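Local atomic coordinates of endoglucanase EG-II (Hypocrea jecorina, PDB entry 3QR3), a protein that hydrolyses internal beta-1,4-glucosidic bonds of cellulose, as an endoglucanase of glycoside hydrolase family 5. Residues G44-V52 with Q88-L96. Numbering follows the deposited sequence.
Sequences GIGQMQHFV and QLVQGCLSL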
ATOM      1  N   GLY A  44       0.379 -11.768  11.946  1.00 22.18           N
ATOM      2  CA  GLY A  44      -0.209 -10.605  11.301  1.00 17.16           C
ATOM      3  C   GLY A  44      -1.678 -10.414  11.618  1.00 17.49           C
ATOM      4  O   GLY A  44      -2.151  -9.293  11.772  1.00 19.64           O
ATOM      5  N   ILE A  45      -2.411 -11.511  11.718  1.00 16.91           N
ATOM      6  CA  ILE A  45      -3.837 -11.426  11.962  1.00 22.21           C
ATOM      7  C   ILE A  45      -4.108 -10.976  13.390  1.00 24.51           C
ATOM      8  O   ILE A  45      -4.984 -10.152  13.626  1.00 22.47           O
ATOM      9  CB  ILE A  45      -4.543 -12.753  11.660  1.00 22.60           C
ATOM     10  CG1 ILE A  45      -4.434 -13.048  10.159  1.00 22.75           C
ATOM     11  CG2 ILE A  45      -5.994 -12.681  12.100  1.00 26.00           C
ATOM     12  CD1 ILE A  45      -5.249 -14.228   9.685  1.00 23.04           C
ATOM     13  N   GLY A  46      -3.340 -11.512  14.336  1.00 21.23           N
ATOM     14  CA  GLY A  46      -3.397 -11.058  15.710  1.00 23.83           C
ATOM     15  C   GLY A  46      -3.011  -9.593  15.835  1.00 23.58           C
ATOM     16  O   GLY A  46      -3.595  -8.863  16.634  1.00 21.38           O
ATOM     17  N   GLN A  47      -2.028  -9.157  15.050  1.00 14.22           N
ATOM     18  CA  GLN A  47      -1.651  -7.742  15.055  1.00 18.93           C
ATOM     19  C   GLN A  47      -2.821  -6.890  14.578  1.00 18.72           C
ATOM     20  O   GLN A  47      -3.201  -5.911  15.231  1.00 19.23           O
ATOM     21  CB  GLN A  47      -0.435  -7.476  14.164  1.00 14.39           C
ATOM     22  CG  GLN A  47       0.893  -7.939  14.725  1.00 20.27           C
ATOM     23  CD  GLN A  47       2.015  -7.802  13.713  1.00 21.36           C
ATOM     24  OE1 GLN A  47       2.038  -6.854  12.924  1.00 19.14           O
ATOM     25  NE2 GLN A  47       2.947  -8.751  13.722  1.00 16.05           N
ATOM     26  N   MET A  48      -3.392  -7.257  13.438  1.00 16.30           N
ATOM     27  CA  MET A  48      -4.519  -6.494  12.888  1.00 20.88           C
ATOM     28  C   MET A  48      -5.673  -6.379  13.890  1.00 19.75           C
ATOM     29  O   MET A  48      -6.290  -5.324  14.019  1.00 19.08           O
ATOM     30  CB  MET A  48      -5.009  -7.107  11.575  1.00 18.48           C
ATOM     31  CG  MET A  48      -4.050  -6.902  10.398  1.00 19.77           C
ATOM     32  SD  MET A  48      -4.770  -7.373   8.811  1.00 24.02           S
ATOM     33  CE  MET A  48      -4.820  -9.156   8.979  1.00 20.29           C
ATOM     34  N   GLN A  49      -5.956  -7.463  14.604  1.00 21.39           N
ATOM     35  CA  GLN A  49      -7.061  -7.452  15.561  1.00 20.62           C
ATOM     36  C   GLN A  49      -6.799  -6.424  16.667  1.00 20.23           C
ATOM     37  O   GLN A  49      -7.691  -5.671  17.053  1.00 21.61           O
ATOM     38  CB  GLN A  49      -7.283  -8.846  16.149  1.00 23.34           C
ATOM     39  CG  GLN A  49      -8.464  -8.935  17.099  1.00 28.13           C
ATOM     40  CD  GLN A  49      -8.550 -10.279  17.798  1.00 39.18           C
ATOM     41  OE1 GLN A  49      -9.640 -10.781  18.066  1.00 45.69           O
ATOM     42  NE2 GLN A  49      -7.394 -10.868  18.099  1.00 47.98           N
ATOM     43  N   HIS A  50      -5.568  -6.394  17.161  1.00 18.91           N
ATOM     44  CA  HIS A  50      -5.142  -5.371  18.109  1.00 23.01           C
ATOM     45  C   HIS A  50      -5.289  -3.957  17.532  1.00 18.50           C
ATOM     46  O   HIS A  50      -5.830  -3.064  18.182  1.00 21.34           O
ATOM     47  CB  HIS A  50      -3.691  -5.620  18.534  1.00 18.64           C
ATOM     48  CG  HIS A  50      -2.960  -4.387  18.960  1.00 19.95           C
ATOM     49  ND1 HIS A  50      -3.230  -3.731  20.145  1.00 23.88           N
ATOM     50  CD2 HIS A  50      -1.961  -3.693  18.365  1.00 21.02           C
ATOM     51  CE1 HIS A  50      -2.429  -2.686  20.260  1.00 22.47           C
ATOM     52  NE2 HIS A  50      -1.651  -2.639  19.192  1.00 25.70           N
ATOM     53  N   PHE A  51      -4.789  -3.754  16.320  1.00 19.77           N
ATOM     54  CA  PHE A  51      -4.860  -2.448  15.675  1.00 18.24           C
ATOM     55  C   PHE A  51      -6.299  -1.962  15.539  1.00 18.25           C
ATOM     56  O   PHE A  51      -6.582  -0.785  15.745  1.00 19.31           O
ATOM     57  CB  PHE A  51      -4.178  -2.486  14.303  1.00 19.57           C
ATOM     58  CG  PHE A  51      -2.676  -2.448  14.374  1.00 20.39           C
ATOM     59  CD1 PHE A  51      -2.036  -1.514  15.172  1.00 19.36           C
ATOM     60  CD2 PHE A  51      -1.906  -3.333  13.631  1.00 20.70           C
ATOM     61  CE1 PHE A  51      -0.652  -1.465  15.233  1.00 20.41           C
ATOM     62  CE2 PHE A  51      -0.525  -3.287  13.684  1.00 17.03           C
ATOM     63  CZ  PHE A  51       0.103  -2.357  14.489  1.00 19.50           C
ATOM     64  N   VAL A  52      -7.207  -2.873  15.202  1.00 17.43           N
ATOM     65  CA  VAL A  52      -8.603  -2.505  15.001  1.00 19.49           C
ATOM     66  C   VAL A  52      -9.294  -2.266  16.344  1.00 25.80           C
ATOM     67  O   VAL A  52     -10.003  -1.273  16.519  1.00 24.43           O
ATOM     68  CB  VAL A  52      -9.380  -3.582  14.198  1.00 21.61           C
ATOM     69  CG1 VAL A  52     -10.891  -3.288  14.209  1.00 25.83           C
ATOM     70  CG2 VAL A  52      -8.861  -3.660  12.763  1.00 20.09           C
ATOM     71  N   GLN A  88      -5.714 -15.943   3.153  1.00 17.58           N
ATOM     72  CA  GLN A  88      -5.959 -16.057   4.587  1.00 20.84           C
ATOM     73  C   GLN A  88      -5.696 -14.720   5.264  1.00 15.94           C
ATOM     74  O   GLN A  88      -6.414 -14.327   6.180  1.00 19.37           O
ATOM     75  CB  GLN A  88      -5.090 -17.147   5.242  1.00 17.48           C
ATOM     76  CG  GLN A  88      -5.465 -18.564   4.873  1.00 23.73           C
ATOM     77  CD  GLN A  88      -4.474 -19.582   5.430  1.00 32.33           C
ATOM     78  OE1 GLN A  88      -3.855 -19.359   6.469  1.00 35.51           O
ATOM     79  NE2 GLN A  88      -4.327 -20.699   4.740  1.00 32.21           N
ATOM     80  N   LEU A  89      -4.655 -14.029   4.823  1.00 15.57           N
ATOM     81  CA  LEU A  89      -4.325 -12.732   5.406  1.00 16.14           C
ATOM     82  C   LEU A  89      -5.380 -11.689   4.983  1.00 15.43           C
ATOM     83  O   LEU A  89      -5.837 -10.876   5.790  1.00 15.33           O
ATOM     84  CB  LEU A  89      -2.916 -12.306   4.983  1.00 15.74           C
ATOM     85  CG  LEU A  89      -2.384 -11.007   5.591  1.00 18.73           C
ATOM     86  CD1 LEU A  89      -2.307 -11.129   7.109  1.00 16.09           C
ATOM     87  CD2 LEU A  89      -1.022 -10.670   4.993  1.00 15.27           C
ATOM     88  N   VAL A  90      -5.782 -11.747   3.723  1.00 17.42           N
ATOM     89  CA  VAL A  90      -6.837 -10.867   3.211  1.00 22.42           C
ATOM     90  C   VAL A  90      -8.160 -11.020   3.973  1.00 20.64           C
ATOM     91  O   VAL A  90      -8.752 -10.030   4.397  1.00 19.51           O
ATOM     92  CB  VAL A  90      -7.094 -11.112   1.702  1.00 20.26           C
ATOM     93  CG1 VAL A  90      -8.238 -10.228   1.193  1.00 18.32           C
ATOM     94  CG2 VAL A  90      -5.828 -10.852   0.902  1.00 16.36           C
ATOM     95  N   GLN A  91      -8.622 -12.258   4.145  1.00 18.01           N
ATOM     96  CA  GLN A  91      -9.858 -12.501   4.881  1.00 17.22           C
ATOM     97  C   GLN A  91      -9.742 -12.113   6.354  1.00 18.97           C
ATOM     98  O   GLN A  91     -10.706 -11.649   6.951  1.00 22.87           O
ATOM     99  CB  GLN A  91     -10.324 -13.952   4.728  1.00 23.06           C
ATOM    100  CG  GLN A  91     -10.619 -14.360   3.285  1.00 20.88           C
ATOM    101  CD  GLN A  91     -11.552 -13.380   2.573  1.00 27.75           C
ATOM    102  OE1 GLN A  91     -12.494 -12.858   3.164  1.00 24.17           O
ATOM    103  NE2 GLN A  91     -11.281 -13.126   1.296  1.00 23.49           N
ATOM    104  N   GLY A  92      -8.558 -12.275   6.934  1.00 22.66           N
ATOM    105  CA  GLY A  92      -8.365 -11.897   8.321  1.00 21.43           C
ATOM    106  C   GLY A  92      -8.568 -10.405   8.480  1.00 28.14           C
ATOM    107  O   GLY A  92      -9.168  -9.926   9.445  1.00 27.88           O
ATOM    108  N   CYS A  93      -8.061  -9.666   7.506  1.00 20.97           N
ATOM    109  CA  CYS A  93      -8.205  -8.219   7.478  1.00 21.24           C
ATOM    110  C   CYS A  93      -9.679  -7.838   7.282  1.00 21.06           C
ATOM    111  O   CYS A  93     -10.226  -7.008   8.008  1.00 20.83           O
ATOM    112  CB  CYS A  93      -7.341  -7.656   6.345  1.00 23.17           C
ATOM    113  SG  CYS A  93      -7.623  -5.938   5.969  1.00 27.53           S
ATOM    114  N   LEU A  94     -10.327  -8.472   6.312  1.00 21.34           N
ATOM    115  CA  LEU A  94     -11.725  -8.158   5.997  1.00 27.84           C
ATOM    116  C   LEU A  94     -12.682  -8.547   7.132  1.00 23.64           C
ATOM    117  O   LEU A  94     -13.700  -7.899   7.337  1.00 22.21           O
ATOM    118  CB  LEU A  94     -12.152  -8.853   4.701  1.00 20.30           C
ATOM    119  CG  LEU A  94     -11.493  -8.425   3.388  1.00 20.57           C
ATOM    120  CD1 LEU A  94     -11.902  -9.379   2.299  1.00 17.31           C
ATOM    121  CD2 LEU A  94     -11.865  -6.983   3.011  1.00 19.68           C
ATOM    122  N   SER A  95     -12.343  -9.604   7.860  1.00 26.34           N
ATOM    123  CA  SER A  95     -13.179 -10.103   8.951  1.00 23.01           C
ATOM    124  C   SER A  95     -13.284  -9.119  10.098  1.00 26.30           C
ATOM    125  O   SER A  95     -14.206  -9.190  10.910  1.00 27.33           O
ATOM    126  CB  SER A  95     -12.637 -11.436   9.472  1.00 19.30           C
ATOM    127  OG  SER A  95     -12.844 -12.472   8.520  1.00 26.57           O
ATOM    128  N   LEU A  96     -12.323  -8.206  10.163  1.00 23.15           N
ATOM    129  CA  LEU A  96     -12.286  -7.186  11.198  1.00 21.18           C
ATOM    130  C   LEU A  96     -13.074  -5.941  10.791  1.00 29.00           C
ATOM    131  O   LEU A  96     -13.067  -4.941  11.503  1.00 23.32           O
ATOM    132  CB  LEU A  96     -10.830  -6.810  11.483  1.00 19.54           C
ATOM    133  CG  LEU A  96     -10.022  -7.926  12.145  1.00 23.62           C
ATOM    134  CD1 LEU A  96      -8.534  -7.670  11.995  1.00 25.03           C
ATOM    135  CD2 LEU A  96     -10.414  -8.047  13.612  1.00 26.04           C
TER
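Met48 reaches from helix 44-55 into the flank of helix 80-95, touching it through CB, SD and CE, the last two sharing Cys93. Its CB packs against Leu96 CD1 at 3.6 Å. CG lies anti to the carbonyl carbon (chi1 -72°) and the chain runs on extended to the sulfur, which brings Met48 SD to 3.6 Å from Cys93 CB; the SG of that cysteine is in a disulfide with Cys100 SG. A bend at chi3 (-71°) then turns CE toward Leu89, where Met48 CE lies 3.7 Å from Leu89 CD1 and also touches the backbone at Gly92 and Cys93.

The two helices run nearly parallel, at 17° with axes 9.5 Å apart. In the eight-stranded parallel TIM barrel, helix 44-55 follows strand 5-11 and helix 80-95 follows strand 59-64, which makes them neighbouring main helices of the outer layer. Met48 and Leu89 also rest on the strands, through Phe60 and Ile10 for the first and Leu62 for the second. An alanine in place of Met48 would probably open a gap beside Gly92, with Leu89 CD1 and Cys93 CB losing their partners.

The backbones come nearest where Ile45 CA and Gly92 CA are 5.8 Å apart. Ile45 CD1 sits 4.1 Å from Gly92 CA, which carries no side chain. Toward the C-terminal ends Leu96 packs against the side of helix 44-55: its CD2 touches Gln49 CB and CG, the two side chains crossing at about a right angle, while Leu96 CB meets Val52 CG2 at 3.9 Å.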